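Local atomic coordinates of phosphatidylinositol-specific phospholipase C (Listeria monocytogenes, PDB entry 2PLC), a protein that belongs to the bacterial phosphatidylinositol-specific phospholipase C (PI-PLC) family, whose X domain falls in the TIM-barrel class of folds. Residues S20-H25 and Q263-I268; T45-L50 and M257-K262; F130-R135 and N167-G172. One frame throughout, in Å; residues are numbered along the deposited sequence.

Interaction 1: S20-H25 and Q263-I268; sequences SIPGTH and QTIKNI
Strand 20-24 and helix 263-268 lie 8.0 Å apart at the closest approach of their axes and run roughly antiparallel, at 153°, with the CA atoms of Pro22 and Ile265 nearest each other. No hydrogen bond links the two segments. The contact is small, apolar and buried. Pro22 is its centre. Its CB is directed to the helix, and CB and CG of the ring meet two isoleucine methyls one helical turn apart. Pro22 CB lies 4.0 Å from Ile265 CG2, and Pro22 CG is 4.0 Å from Ile268 CG2. In both isoleucines the CG2 branch does the touching. Ile268 has CG1 beside its backbone N (chi1 -66°), which leaves CG2 anti to that N and presents the methyl to the proline ring. The Pro22 ring and the Ile268 side chain pass each other head to tail. Ile265 leaves the helix at a slant, and its CG2 reaches the CB-CG side of the Pro22 ring.

At the start of the strand, the CB of Ser20 is also directed to the helix. It lies 3.7 Å from Ile268 O. The Ser20 hydroxyl is engaged by Asn271 OD1, past the helix, and by Leu252 N, just before strand 253-257. Ile21 points the other way and packs on Ile254. On the flank turned to helix 226-246, Thr264 OG1 is bonded to Glu238.

Strand 20-24 pairs in parallel with strand 253-257, and helix 262-269 follows that strand closely in the chain. The last helix packs along the first strand, roughly antiparallel to it, with Ile268 also touching Leu255 and Met257. This is the layering of a beta/alpha barrel of the TIM-barrel class, where a helix covers the outside of neighbouring parallel strands.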
ATOM      1  N   SER A  20      -9.053  -0.888   8.966  1.00 18.29           N
ATOM      2  CA  SER A  20      -9.499  -0.356   7.684  1.00 22.87           C
ATOM      3  C   SER A  20      -8.383   0.638   7.352  1.00 24.08           C
ATOM      4  O   SER A  20      -8.226   1.666   8.016  1.00 17.75           O
ATOM      5  CB  SER A  20     -10.837   0.364   7.827  1.00 21.70           C
ATOM      6  OG  SER A  20     -11.842  -0.548   8.220  1.00 26.58           O
ATOM      7  N   ILE A  21      -7.580   0.308   6.349  1.00 20.77           N
ATOM      8  CA  ILE A  21      -6.444   1.150   5.990  1.00 20.53           C
ATOM      9  C   ILE A  21      -6.514   1.749   4.592  1.00 16.40           C
ATOM     10  O   ILE A  21      -6.798   1.041   3.629  1.00 13.87           O
ATOM     11  CB  ILE A  21      -5.143   0.323   6.095  1.00 23.09           C
ATOM     12  CG1 ILE A  21      -5.043  -0.311   7.487  1.00 19.18           C
ATOM     13  CG2 ILE A  21      -3.928   1.192   5.798  1.00 16.80           C
ATOM     14  CD1 ILE A  21      -3.972  -1.368   7.609  1.00 19.01           C
ATOM     15  N   PRO A  22      -6.283   3.073   4.473  1.00 16.86           N
ATOM     16  CA  PRO A  22      -6.304   3.784   3.186  1.00 12.78           C
ATOM     17  C   PRO A  22      -4.937   3.578   2.533  1.00 15.01           C
ATOM     18  O   PRO A  22      -3.906   3.692   3.205  1.00 17.99           O
ATOM     19  CB  PRO A  22      -6.453   5.258   3.592  1.00 10.76           C
ATOM     20  CG  PRO A  22      -6.786   5.234   5.069  1.00 17.80           C
ATOM     21  CD  PRO A  22      -6.079   4.021   5.579  1.00 13.69           C
ATOM     22  N   GLY A  23      -4.923   3.279   1.239  1.00 11.69           N
ATOM     23  CA  GLY A  23      -3.664   3.080   0.542  1.00 11.86           C
ATOM     24  C   GLY A  23      -3.724   3.682  -0.843  1.00  8.34           C
ATOM     25  O   GLY A  23      -4.798   4.054  -1.306  1.00 13.52           O
ATOM     26  N   THR A  24      -2.577   3.790  -1.504  1.00  9.53           N
ATOM     27  CA  THR A  24      -2.525   4.343  -2.851  1.00  7.63           C
ATOM     28  C   THR A  24      -1.921   3.338  -3.834  1.00 13.47           C
ATOM     29  O   THR A  24      -1.000   2.584  -3.492  1.00  7.61           O
ATOM     30  CB  THR A  24      -1.683   5.625  -2.903  1.00 14.27           C
ATOM     31  OG1 THR A  24      -0.437   5.397  -2.233  1.00 16.66           O
ATOM     32  CG2 THR A  24      -2.411   6.784  -2.255  1.00 10.90           C
ATOM     33  N   HIS A  25      -2.476   3.308  -5.042  1.00 12.75           N
ATOM     34  CA  HIS A  25      -1.994   2.426  -6.095  1.00 10.27           C
ATOM     35  C   HIS A  25      -0.964   3.222  -6.887  1.00 15.55           C
ATOM     36  O   HIS A  25      -1.197   4.392  -7.202  1.00 13.44           O
ATOM     37  CB  HIS A  25      -3.156   2.001  -7.000  1.00 10.98           C
ATOM     38  CG  HIS A  25      -2.727   1.393  -8.298  1.00 16.62           C
ATOM     39  ND1 HIS A  25      -3.003   1.973  -9.517  1.00 20.92           N
ATOM     40  CD2 HIS A  25      -2.043   0.257  -8.569  1.00 17.82           C
ATOM     41  CE1 HIS A  25      -2.511   1.221 -10.483  1.00 21.05           C
ATOM     42  NE2 HIS A  25      -1.923   0.173  -9.935  1.00 18.53           N
ATOM     43  N   GLN A 263     -11.025  13.840   1.955  1.00 27.57           N
ATOM     44  CA  GLN A 263     -12.312  13.474   2.559  1.00 29.24           C
ATOM     45  C   GLN A 263     -12.495  11.961   2.639  1.00 29.71           C
ATOM     46  O   GLN A 263     -12.850  11.413   3.688  1.00 23.12           O
ATOM     47  CB  GLN A 263     -13.445  14.073   1.715  1.00 45.24           C
ATOM     48  CG  GLN A 263     -14.856  13.776   2.195  1.00 59.82           C
ATOM     49  CD  GLN A 263     -15.337  14.761   3.239  1.00 71.46           C
ATOM     50  OE1 GLN A 263     -14.799  14.823   4.348  1.00 76.04           O
ATOM     51  NE2 GLN A 263     -16.357  15.544   2.888  1.00 69.88           N
ATOM     52  N   THR A 264     -12.263  11.300   1.508  1.00 23.93           N
ATOM     53  CA  THR A 264     -12.397   9.854   1.399  1.00 25.18           C
ATOM     54  C   THR A 264     -11.434   9.140   2.342  1.00 22.55           C
ATOM     55  O   THR A 264     -11.798   8.153   2.977  1.00 27.86           O
ATOM     56  CB  THR A 264     -12.127   9.378  -0.043  1.00 23.43           C
ATOM     57  OG1 THR A 264     -12.859  10.196  -0.962  1.00 27.36           O
ATOM     58  CG2 THR A 264     -12.560   7.934  -0.218  1.00 23.63           C
ATOM     59  N   ILE A 265     -10.205   9.640   2.420  1.00 19.57           N
ATOM     60  CA  ILE A 265      -9.185   9.054   3.280  1.00 17.71           C
ATOM     61  C   ILE A 265      -9.607   9.133   4.750  1.00 22.75           C
ATOM     62  O   ILE A 265      -9.476   8.157   5.493  1.00 25.75           O
ATOM     63  CB  ILE A 265      -7.820   9.751   3.072  1.00 18.50           C
ATOM     64  CG1 ILE A 265      -7.361   9.569   1.621  1.00  9.06           C
ATOM     65  CG2 ILE A 265      -6.776   9.180   4.030  1.00 10.79           C
ATOM     66  CD1 ILE A 265      -6.190  10.456   1.218  1.00 16.18           C
ATOM     67  N   LYS A 266     -10.146  10.282   5.153  1.00 23.64           N
ATOM     68  CA  LYS A 266     -10.594  10.477   6.530  1.00 29.93           C
ATOM     69  C   LYS A 266     -11.732   9.537   6.907  1.00 25.55           C
ATOM     70  O   LYS A 266     -11.739   8.965   7.994  1.00 33.45           O
ATOM     71  CB  LYS A 266     -11.052  11.923   6.759  1.00 35.67           C
ATOM     72  CG  LYS A 266      -9.935  12.928   6.984  1.00 44.91           C
ATOM     73  CD  LYS A 266     -10.507  14.284   7.373  1.00 53.12           C
ATOM     74  CE  LYS A 266      -9.417  15.310   7.635  1.00 59.45           C
ATOM     75  NZ  LYS A 266      -9.985  16.635   8.025  1.00 66.40           N
ATOM     76  N   ASN A 267     -12.700   9.391   6.010  1.00 23.61           N
ATOM     77  CA  ASN A 267     -13.843   8.528   6.266  1.00 24.42           C
ATOM     78  C   ASN A 267     -13.480   7.058   6.379  1.00 22.92           C
ATOM     79  O   ASN A 267     -14.136   6.310   7.103  1.00 22.19           O
ATOM     80  CB  ASN A 267     -14.934   8.758   5.219  1.00 28.98           C
ATOM     81  CG  ASN A 267     -15.667  10.065   5.436  1.00 28.21           C
ATOM     82  OD1 ASN A 267     -15.611  10.639   6.520  1.00 29.56           O
ATOM     83  ND2 ASN A 267     -16.362  10.538   4.413  1.00 28.11           N
ATOM     84  N   ILE A 268     -12.435   6.640   5.671  1.00 19.54           N
ATOM     85  CA  ILE A 268     -11.991   5.252   5.745  1.00 19.62           C
ATOM     86  C   ILE A 268     -11.322   5.051   7.107  1.00 21.18           C
ATOM     87  O   ILE A 268     -11.506   4.017   7.752  1.00 28.39           O
ATOM     88  CB  ILE A 268     -11.013   4.900   4.601  1.00 17.43           C
ATOM     89  CG1 ILE A 268     -11.745   4.957   3.262  1.00 13.73           C
ATOM     90  CG2 ILE A 268     -10.421   3.512   4.810  1.00 17.66           C
ATOM     91  CD1 ILE A 268     -10.863   4.672   2.068  1.00 17.21           C
TER

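Interaction 2: T45-L50 and M257-K262; sequences TQTMSL and MDFPEK
Thr45 O and Phe259 hold the tight end of this contact, which joins two loops. The backbone N of Phe259 donates to Thr45 O at 2.8 Å. The donor stands 19° out of the carbonyl plane. The ring of Phe259 then folds over the same oxygen, which sits 3.6 Å above the ring plane, over its centre. Gln46 N lies on that face too, nearer the rim. Phe259 has positive phi (45°), which turns the chain sharply just before Pro260.

Beside it, Gln46 bends back at chi2 (-66°) and lays its amide between the loops. Its NE2 bonds Met257 O at 3.1 Å, in the carbonyl plane and on a lone pair, with the acceptor also in the amide plane. A second bond from NE2 goes to His25 O, so two carbonyls fix the rotation of the amide. Gln46 OE1 is 3.2 Å from Pro260 CD. The carboxylate of Asp258 crosses Thr45, with OD1 3.4 Å from Thr45 CB; the same OD1 is the partner of His25 ND1.

Packing thins toward the solvent side. Thr47 sets its CG2 at the ring edge of Phe259, 3.6 Å from CE1. A water there bonds Thr47 OG1 and donates to Pro260 O at 2.7 Å, bridging the loops where no direct bond does. Met48 CE lies 3.7 Å from Pro260 O, beside the ring of that proline. Its SD passes loosely by Lys262 CE.

The loop 257-262 leaves strand 253-257 and leads into helix 262-269, while 45-50 joins helix 40-43 to helix 50-55. Arg227 of helix 226-246 makes a cation-pi contact with Phe259. Thr24, in strand 20-24, packs against Gln46 and Pro260.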
ATOM      1  N   THR A  45      -1.525   8.387 -11.627  1.00 15.89           N
ATOM      2  CA  THR A  45      -2.449   7.769 -10.673  1.00 16.92           C
ATOM      3  C   THR A  45      -2.631   8.590  -9.395  1.00 16.31           C
ATOM      4  O   THR A  45      -3.536   8.316  -8.605  1.00 15.82           O
ATOM      5  CB  THR A  45      -1.981   6.381 -10.254  1.00 15.61           C
ATOM      6  OG1 THR A  45      -0.674   6.486  -9.685  1.00 22.81           O
ATOM      7  CG2 THR A  45      -1.949   5.442 -11.452  1.00  9.98           C
ATOM      8  N   GLN A  46      -1.765   9.585  -9.192  1.00 15.09           N
ATOM      9  CA  GLN A  46      -1.825  10.431  -7.998  1.00 14.78           C
ATOM     10  C   GLN A  46      -1.532  11.906  -8.298  1.00 18.50           C
ATOM     11  O   GLN A  46      -0.981  12.249  -9.343  1.00 17.46           O
ATOM     12  CB  GLN A  46      -0.811   9.943  -6.952  1.00 13.93           C
ATOM     13  CG  GLN A  46      -0.868   8.461  -6.609  1.00 14.91           C
ATOM     14  CD  GLN A  46      -2.160   8.057  -5.920  1.00 18.21           C
ATOM     15  OE1 GLN A  46      -2.799   8.871  -5.260  1.00 20.02           O
ATOM     16  NE2 GLN A  46      -2.549   6.793  -6.073  1.00  3.87           N
ATOM     17  N   THR A  47      -1.914  12.778  -7.369  1.00 19.57           N
ATOM     18  CA  THR A  47      -1.648  14.207  -7.496  1.00 18.69           C
ATOM     19  C   THR A  47      -0.800  14.656  -6.307  1.00 11.73           C
ATOM     20  O   THR A  47      -0.035  15.610  -6.411  1.00 22.48           O
ATOM     21  CB  THR A  47      -2.937  15.050  -7.547  1.00 18.56           C
ATOM     22  OG1 THR A  47      -3.736  14.782  -6.392  1.00 23.12           O
ATOM     23  CG2 THR A  47      -3.721  14.744  -8.808  1.00 27.95           C
ATOM     24  N   MET A  48      -0.953  13.963  -5.180  1.00 17.32           N
ATOM     25  CA  MET A  48      -0.194  14.259  -3.966  1.00  8.96           C
ATOM     26  C   MET A  48       1.159  13.573  -3.998  1.00 13.66           C
ATOM     27  O   MET A  48       1.283  12.468  -4.522  1.00 21.26           O
ATOM     28  CB  MET A  48      -0.948  13.792  -2.712  1.00 16.60           C
ATOM     29  CG  MET A  48      -2.148  14.651  -2.323  1.00 17.25           C
ATOM     30  SD  MET A  48      -2.978  14.056  -0.819  1.00 20.59           S
ATOM     31  CE  MET A  48      -3.638  12.474  -1.401  1.00 19.02           C
ATOM     32  N   SER A  49       2.181  14.240  -3.468  1.00 10.85           N
ATOM     33  CA  SER A  49       3.514  13.652  -3.414  1.00 12.13           C
ATOM     34  C   SER A  49       3.495  12.611  -2.298  1.00 16.66           C
ATOM     35  O   SER A  49       2.556  12.575  -1.493  1.00 13.19           O
ATOM     36  CB  SER A  49       4.584  14.716  -3.126  1.00 11.28           C
ATOM     37  OG  SER A  49       4.443  15.250  -1.824  1.00 24.20           O
ATOM     38  N   LEU A  50       4.530  11.776  -2.247  1.00 18.73           N
ATOM     39  CA  LEU A  50       4.625  10.724  -1.238  1.00 20.55           C
ATOM     40  C   LEU A  50       4.418  11.270   0.159  1.00 20.84           C
ATOM     41  O   LEU A  50       3.583  10.779   0.911  1.00 25.99           O
ATOM     42  CB  LEU A  50       5.989  10.029  -1.316  1.00 15.86           C
ATOM     43  CG  LEU A  50       6.338   8.969  -0.268  1.00  8.41           C
ATOM     44  CD1 LEU A  50       5.264   7.896  -0.193  1.00 11.42           C
ATOM     45  CD2 LEU A  50       7.665   8.346  -0.626  1.00 12.51           C
ATOM     46  N   MET A 257      -6.384   2.987  -3.570  1.00 15.99           N
ATOM     47  CA  MET A 257      -6.945   3.895  -4.563  1.00 13.71           C
ATOM     48  C   MET A 257      -6.013   4.733  -5.439  1.00 19.99           C
ATOM     49  O   MET A 257      -4.822   4.917  -5.150  1.00 16.71           O
ATOM     50  CB  MET A 257      -7.873   4.886  -3.845  1.00 15.35           C
ATOM     51  CG  MET A 257      -8.856   4.264  -2.876  1.00 14.08           C
ATOM     52  SD  MET A 257      -9.538   5.458  -1.732  1.00 22.55           S
ATOM     53  CE  MET A 257      -8.250   5.479  -0.469  1.00 21.64           C
ATOM     54  N   ASP A 258      -6.606   5.242  -6.517  1.00 14.54           N
ATOM     55  CA  ASP A 258      -5.969   6.159  -7.453  1.00 14.78           C
ATOM     56  C   ASP A 258      -6.685   7.463  -7.118  1.00 17.46           C
ATOM     57  O   ASP A 258      -7.877   7.444  -6.796  1.00 18.61           O
ATOM     58  CB  ASP A 258      -6.311   5.824  -8.904  1.00 12.58           C
ATOM     59  CG  ASP A 258      -5.500   4.682  -9.457  1.00 16.86           C
ATOM     60  OD1 ASP A 258      -4.394   4.410  -8.944  1.00 18.97           O
ATOM     61  OD2 ASP A 258      -5.973   4.069 -10.437  1.00 17.89           O
ATOM     62  N   PHE A 259      -5.953   8.575  -7.144  1.00 20.58           N
ATOM     63  CA  PHE A 259      -6.506   9.902  -6.870  1.00 18.18           C
ATOM     64  C   PHE A 259      -7.444  10.009  -5.656  1.00 18.86           C
ATOM     65  O   PHE A 259      -8.562  10.511  -5.771  1.00 18.45           O
ATOM     66  CB  PHE A 259      -7.234  10.431  -8.115  1.00 16.22           C
ATOM     67  CG  PHE A 259      -6.362  10.551  -9.329  1.00 14.21           C
ATOM     68  CD1 PHE A 259      -5.493  11.622  -9.470  1.00 13.82           C
ATOM     69  CD2 PHE A 259      -6.438   9.612 -10.349  1.00  9.50           C
ATOM     70  CE1 PHE A 259      -4.713  11.760 -10.614  1.00 16.37           C
ATOM     71  CE2 PHE A 259      -5.667   9.739 -11.492  1.00 10.87           C
ATOM     72  CZ  PHE A 259      -4.801  10.816 -11.629  1.00 14.04           C
ATOM     73  N   PRO A 260      -7.007   9.534  -4.479  1.00 18.38           N
ATOM     74  CA  PRO A 260      -7.904   9.640  -3.327  1.00 20.80           C
ATOM     75  C   PRO A 260      -8.000  11.065  -2.811  1.00 22.22           C
ATOM     76  O   PRO A 260      -7.014  11.798  -2.804  1.00 24.52           O
ATOM     77  CB  PRO A 260      -7.226   8.744  -2.297  1.00 23.97           C
ATOM     78  CG  PRO A 260      -5.766   8.926  -2.616  1.00 16.47           C
ATOM     79  CD  PRO A 260      -5.764   8.832  -4.117  1.00 15.16           C
ATOM     80  N   GLU A 261      -9.202  11.464  -2.410  1.00 24.41           N
ATOM     81  CA  GLU A 261      -9.421  12.794  -1.855  1.00 26.36           C
ATOM     82  C   GLU A 261      -9.244  12.752  -0.340  1.00 27.64           C
ATOM     83  O   GLU A 261      -9.442  11.709   0.288  1.00 26.56           O
ATOM     84  CB  GLU A 261     -10.816  13.295  -2.207  1.00 25.61           C
ATOM     85  CG  GLU A 261     -11.001  13.525  -3.686  1.00 40.63           C
ATOM     86  CD  GLU A 261     -12.320  14.179  -4.004  1.00 56.45           C
ATOM     87  OE1 GLU A 261     -13.363  13.488  -3.929  1.00 66.57           O
ATOM     88  OE2 GLU A 261     -12.311  15.387  -4.327  1.00 62.10           O
ATOM     89  N   LYS A 262      -8.848  13.887   0.231  1.00 27.60           N
ATOM     90  CA  LYS A 262      -8.629  14.021   1.674  1.00 29.04           C
ATOM     91  C   LYS A 262      -9.837  13.527   2.469  1.00 25.13           C
ATOM     92  O   LYS A 262      -9.688  12.893   3.512  1.00 25.09           O
ATOM     93  CB  LYS A 262      -8.384  15.489   2.032  1.00 34.05           C
ATOM     94  CG  LYS A 262      -7.244  16.176   1.297  1.00 33.75           C
ATOM     95  CD  LYS A 262      -5.917  16.010   2.015  1.00 44.36           C
ATOM     96  CE  LYS A 262      -4.873  16.987   1.485  1.00 42.13           C
ATOM     97  NZ  LYS A 262      -5.239  18.406   1.767  1.00 51.49           N
TER
HETATM   98  O   HOH W   1      -5.248  12.747  -4.625  1.00 19.54           O

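Interaction 3: F130-R135 and N167-G172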
ATOM      1  N   PHE A 130      12.448  -1.299   9.800  1.00 26.05           N
ATOM      2  CA  PHE A 130      11.760  -2.428   9.185  1.00 30.11           C
ATOM      3  C   PHE A 130      11.337  -3.499  10.183  1.00 32.98           C
ATOM      4  O   PHE A 130      12.115  -3.877  11.063  1.00 33.25           O
ATOM      5  CB  PHE A 130      12.638  -3.065   8.100  1.00 29.61           C
ATOM      6  CG  PHE A 130      12.593  -2.342   6.789  1.00 28.93           C
ATOM      7  CD1 PHE A 130      13.413  -1.244   6.557  1.00 29.08           C
ATOM      8  CD2 PHE A 130      11.697  -2.734   5.800  1.00 29.23           C
ATOM      9  CE1 PHE A 130      13.340  -0.540   5.359  1.00 29.72           C
ATOM     10  CE2 PHE A 130      11.615  -2.038   4.601  1.00 32.08           C
ATOM     11  CZ  PHE A 130      12.439  -0.936   4.380  1.00 30.51           C
ATOM     12  N   TYR A 131      10.090  -3.953  10.072  1.00 32.46           N
ATOM     13  CA  TYR A 131       9.596  -5.020  10.932  1.00 29.96           C
ATOM     14  C   TYR A 131      10.312  -6.264  10.439  1.00 33.07           C
ATOM     15  O   TYR A 131      10.190  -6.642   9.271  1.00 26.10           O
ATOM     16  CB  TYR A 131       8.090  -5.213  10.788  1.00 28.15           C
ATOM     17  CG  TYR A 131       7.584  -6.509  11.398  1.00 25.13           C
ATOM     18  CD1 TYR A 131       7.471  -6.660  12.778  1.00 26.25           C
ATOM     19  CD2 TYR A 131       7.202  -7.575  10.586  1.00 26.03           C
ATOM     20  CE1 TYR A 131       6.988  -7.845  13.332  1.00 23.13           C
ATOM     21  CE2 TYR A 131       6.722  -8.755  11.126  1.00 25.43           C
ATOM     22  CZ  TYR A 131       6.614  -8.885  12.496  1.00 26.56           C
ATOM     23  OH  TYR A 131       6.114 -10.056  13.021  1.00 31.24           O
ATOM     24  N   THR A 132      11.022  -6.924  11.340  1.00 38.48           N
ATOM     25  CA  THR A 132      11.774  -8.094  10.953  1.00 42.06           C
ATOM     26  C   THR A 132      11.641  -9.250  11.941  1.00 40.00           C
ATOM     27  O   THR A 132      11.415  -9.040  13.131  1.00 41.80           O
ATOM     28  CB  THR A 132      13.248  -7.698  10.753  1.00 39.47           C
ATOM     29  OG1 THR A 132      13.945  -8.764  10.106  1.00 61.99           O
ATOM     30  CG2 THR A 132      13.911  -7.362  12.089  1.00 38.43           C
ATOM     31  N   THR A 133      11.725 -10.471  11.419  1.00 44.68           N
ATOM     32  CA  THR A 133      11.631 -11.691  12.222  1.00 47.71           C
ATOM     33  C   THR A 133      12.769 -12.631  11.816  1.00 53.85           C
ATOM     34  O   THR A 133      13.403 -12.427  10.781  1.00 53.38           O
ATOM     35  CB  THR A 133      10.283 -12.425  11.993  1.00 43.44           C
ATOM     36  OG1 THR A 133      10.174 -12.819  10.618  1.00 41.81           O
ATOM     37  CG2 THR A 133       9.107 -11.537  12.375  1.00 37.31           C
ATOM     38  N   PRO A 134      13.057 -13.664  12.634  1.00 58.46           N
ATOM     39  CA  PRO A 134      14.130 -14.621  12.330  1.00 57.19           C
ATOM     40  C   PRO A 134      13.900 -15.365  11.017  1.00 56.46           C
ATOM     41  O   PRO A 134      12.759 -15.615  10.633  1.00 56.35           O
ATOM     42  CB  PRO A 134      14.072 -15.582  13.516  1.00 58.28           C
ATOM     43  CG  PRO A 134      13.588 -14.709  14.633  1.00 59.07           C
ATOM     44  CD  PRO A 134      12.483 -13.936  13.965  1.00 60.01           C
ATOM     45  N   ARG A 135      14.988 -15.707  10.331  1.00 59.79           N
ATOM     46  CA  ARG A 135      14.903 -16.428   9.063  1.00 65.13           C
ATOM     47  C   ARG A 135      14.304 -17.820   9.256  1.00 68.28           C
ATOM     48  O   ARG A 135      13.607 -18.334   8.377  1.00 69.75           O
ATOM     49  CB  ARG A 135      16.285 -16.518   8.404  1.00 64.92           C
ATOM     50  CG  ARG A 135      16.383 -17.547   7.281  1.00 73.64           C
ATOM     51  CD  ARG A 135      17.574 -17.289   6.369  1.00 81.51           C
ATOM     52  NE  ARG A 135      18.809 -17.022   7.104  1.00 88.52           N
ATOM     53  CZ  ARG A 135      19.559 -17.952   7.689  1.00 95.35           C
ATOM     54  NH1 ARG A 135      19.208 -19.232   7.634  1.00 95.66           N
ATOM     55  NH2 ARG A 135      20.670 -17.600   8.323  1.00 98.08           N
ATOM     56  N   ASN A 167      20.936 -11.434   6.081  1.00 62.33           N
ATOM     57  CA  ASN A 167      21.642 -12.070   7.195  1.00 65.83           C
ATOM     58  C   ASN A 167      20.773 -13.170   7.788  1.00 63.47           C
ATOM     59  O   ASN A 167      20.453 -14.145   7.110  1.00 63.04           O
ATOM     60  CB  ASN A 167      22.045 -11.048   8.265  1.00 74.03           C
ATOM     61  CG  ASN A 167      23.252 -10.229   7.858  1.00 82.47           C
ATOM     62  OD1 ASN A 167      24.391 -10.681   7.983  1.00 89.15           O
ATOM     63  ND2 ASN A 167      23.010  -9.022   7.358  1.00 84.91           N
ATOM     64  N   SER A 168      20.388 -13.015   9.047  1.00 65.00           N
ATOM     65  CA  SER A 168      19.544 -14.007   9.698  1.00 70.28           C
ATOM     66  C   SER A 168      18.163 -13.429   9.965  1.00 66.83           C
ATOM     67  O   SER A 168      17.374 -14.003  10.718  1.00 68.45           O
ATOM     68  CB  SER A 168      20.185 -14.473  11.006  1.00 77.03           C
ATOM     69  OG  SER A 168      21.398 -15.162  10.751  1.00 87.72           O
ATOM     70  N   ARG A 169      17.878 -12.293   9.334  1.00 62.19           N
ATOM     71  CA  ARG A 169      16.598 -11.620   9.503  1.00 56.14           C
ATOM     72  C   ARG A 169      15.767 -11.615   8.223  1.00 52.82           C
ATOM     73  O   ARG A 169      16.293 -11.421   7.123  1.00 51.97           O
ATOM     74  CB  ARG A 169      16.810 -10.182   9.991  1.00 52.91           C
ATOM     75  CG  ARG A 169      17.584 -10.069  11.294  1.00 54.04           C
ATOM     76  CD  ARG A 169      16.892 -10.807  12.435  1.00 59.56           C
ATOM     77  NE  ARG A 169      15.725 -10.092  12.950  1.00 60.84           N
ATOM     78  CZ  ARG A 169      14.944 -10.539  13.932  1.00 62.23           C
ATOM     79  NH1 ARG A 169      15.196 -11.706  14.513  1.00 60.14           N
ATOM     80  NH2 ARG A 169      13.919  -9.810  14.350  1.00 61.79           N
ATOM     81  N   LYS A 170      14.470 -11.865   8.388  1.00 48.12           N
ATOM     82  CA  LYS A 170      13.514 -11.877   7.287  1.00 41.40           C
ATOM     83  C   LYS A 170      12.752 -10.558   7.365  1.00 38.22           C
ATOM     84  O   LYS A 170      12.001 -10.320   8.313  1.00 35.22           O
ATOM     85  CB  LYS A 170      12.551 -13.059   7.431  1.00 47.02           C
ATOM     86  CG  LYS A 170      11.607 -13.243   6.252  1.00 50.15           C
ATOM     87  CD  LYS A 170      10.736 -14.485   6.407  1.00 53.93           C
ATOM     88  CE  LYS A 170       9.760 -14.353   7.565  1.00 57.61           C
ATOM     89  NZ  LYS A 170       8.798 -15.493   7.610  1.00 61.34           N
ATOM     90  N   PHE A 171      12.988  -9.694   6.383  1.00 34.49           N
ATOM     91  CA  PHE A 171      12.358  -8.378   6.321  1.00 31.87           C
ATOM     92  C   PHE A 171      10.932  -8.410   5.791  1.00 32.50           C
ATOM     93  O   PHE A 171      10.702  -8.474   4.583  1.00 32.37           O
ATOM     94  CB  PHE A 171      13.222  -7.419   5.497  1.00 30.95           C
ATOM     95  CG  PHE A 171      14.485  -7.002   6.195  1.00 34.38           C
ATOM     96  CD1 PHE A 171      15.466  -7.938   6.514  1.00 38.24           C
ATOM     97  CD2 PHE A 171      14.680  -5.676   6.568  1.00 34.81           C
ATOM     98  CE1 PHE A 171      16.619  -7.561   7.196  1.00 42.16           C
ATOM     99  CE2 PHE A 171      15.830  -5.286   7.250  1.00 34.13           C
ATOM    100  CZ  PHE A 171      16.801  -6.229   7.566  1.00 41.27           C
ATOM    101  N   GLY A 172       9.978  -8.340   6.713  1.00 30.12           N
ATOM    102  CA  GLY A 172       8.581  -8.375   6.332  1.00 31.45           C
ATOM    103  C   GLY A 172       8.163  -9.727   5.789  1.00 32.28           C
ATOM    104  O   GLY A 172       8.552 -10.770   6.319  1.00 36.63           O
TER
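Lys170 O is gripped by two residues of the opposite strand. Thr133 N donates to Lys170 O at 3.1 Å in a nearly straight bond (168°). A weak bond to Lys170 O comes from Thr132 OG1, also at 3.1 Å. The OG1 of Thr132 stands anti to its own backbone N (chi1 -168°), which swings the hydroxyl to this carbonyl and over one face of the Phe171 ring, near the rim. Lys170 N returns a bond to Thr133 O at 2.7 Å. Thr133 and Lys170 are thus a hydrogen-bonded antiparallel pair, flanked by the non-hydrogen-bonded pairs Thr132-Phe171 and Pro134-Arg169. Past these, Gly172 N bonds Tyr131 O at 3.1 Å.

The other end is held by Arg135. Its N donates to Ser168 O at 3.0 Å, from well above the carbonyl plane. Its NE makes a weak bond to Asn167 O at 3.3 Å, the oxygen lying near the guanidinium plane.

The Arg169 side chain, bent at chi2 and chi3, folds over strand 132-134. One face of its guanidinium lies on the Thr133-Pro134 peptide, with Thr133 C 3.7 Å above the plane. Thr132 CG2 meets its edge, and NH1 lies against Pro134 CG. On the face opposite Thr132 and Phe171, the side chains of Thr133 and Lys170 lie alongside each other, and Lys170 NZ is bonded to Asp137 O. Phe130 CB comes 3.7 Å from Phe171 CD2, the two side chains crossing at about a right angle.

Strand 132-134 pairs antiparallel with strand 169-174. That strand also pairs with 152-157 in parallel and with 164-166 in a hairpin turning through Asn167 and Ser168. Ile123 of helix 114-125 packs on both Phe130 and Phe171.

How the interactions relate
Interactions 1 and 2 are neighbours, with centres 10 Å apart. They meet at the end of strand 20-24. His25 N is 2.8 Å from Met257 O, and His25 ND1 is 2.9 Å from Asp258 OD1; both are probable hydrogen bonds. His25 further touches Asp62 and Arg64 of strand 60-65. This is the C-terminal end of the parallel strands, where barrels of this class usually carry their active sites. Interaction 3 lies across the chain's centre from both. Its centre is about 28 Å from that of interaction 1 and about 31 Å from that of interaction 2. The nearest atoms are about 13 Å and about 12 Å away, respectively.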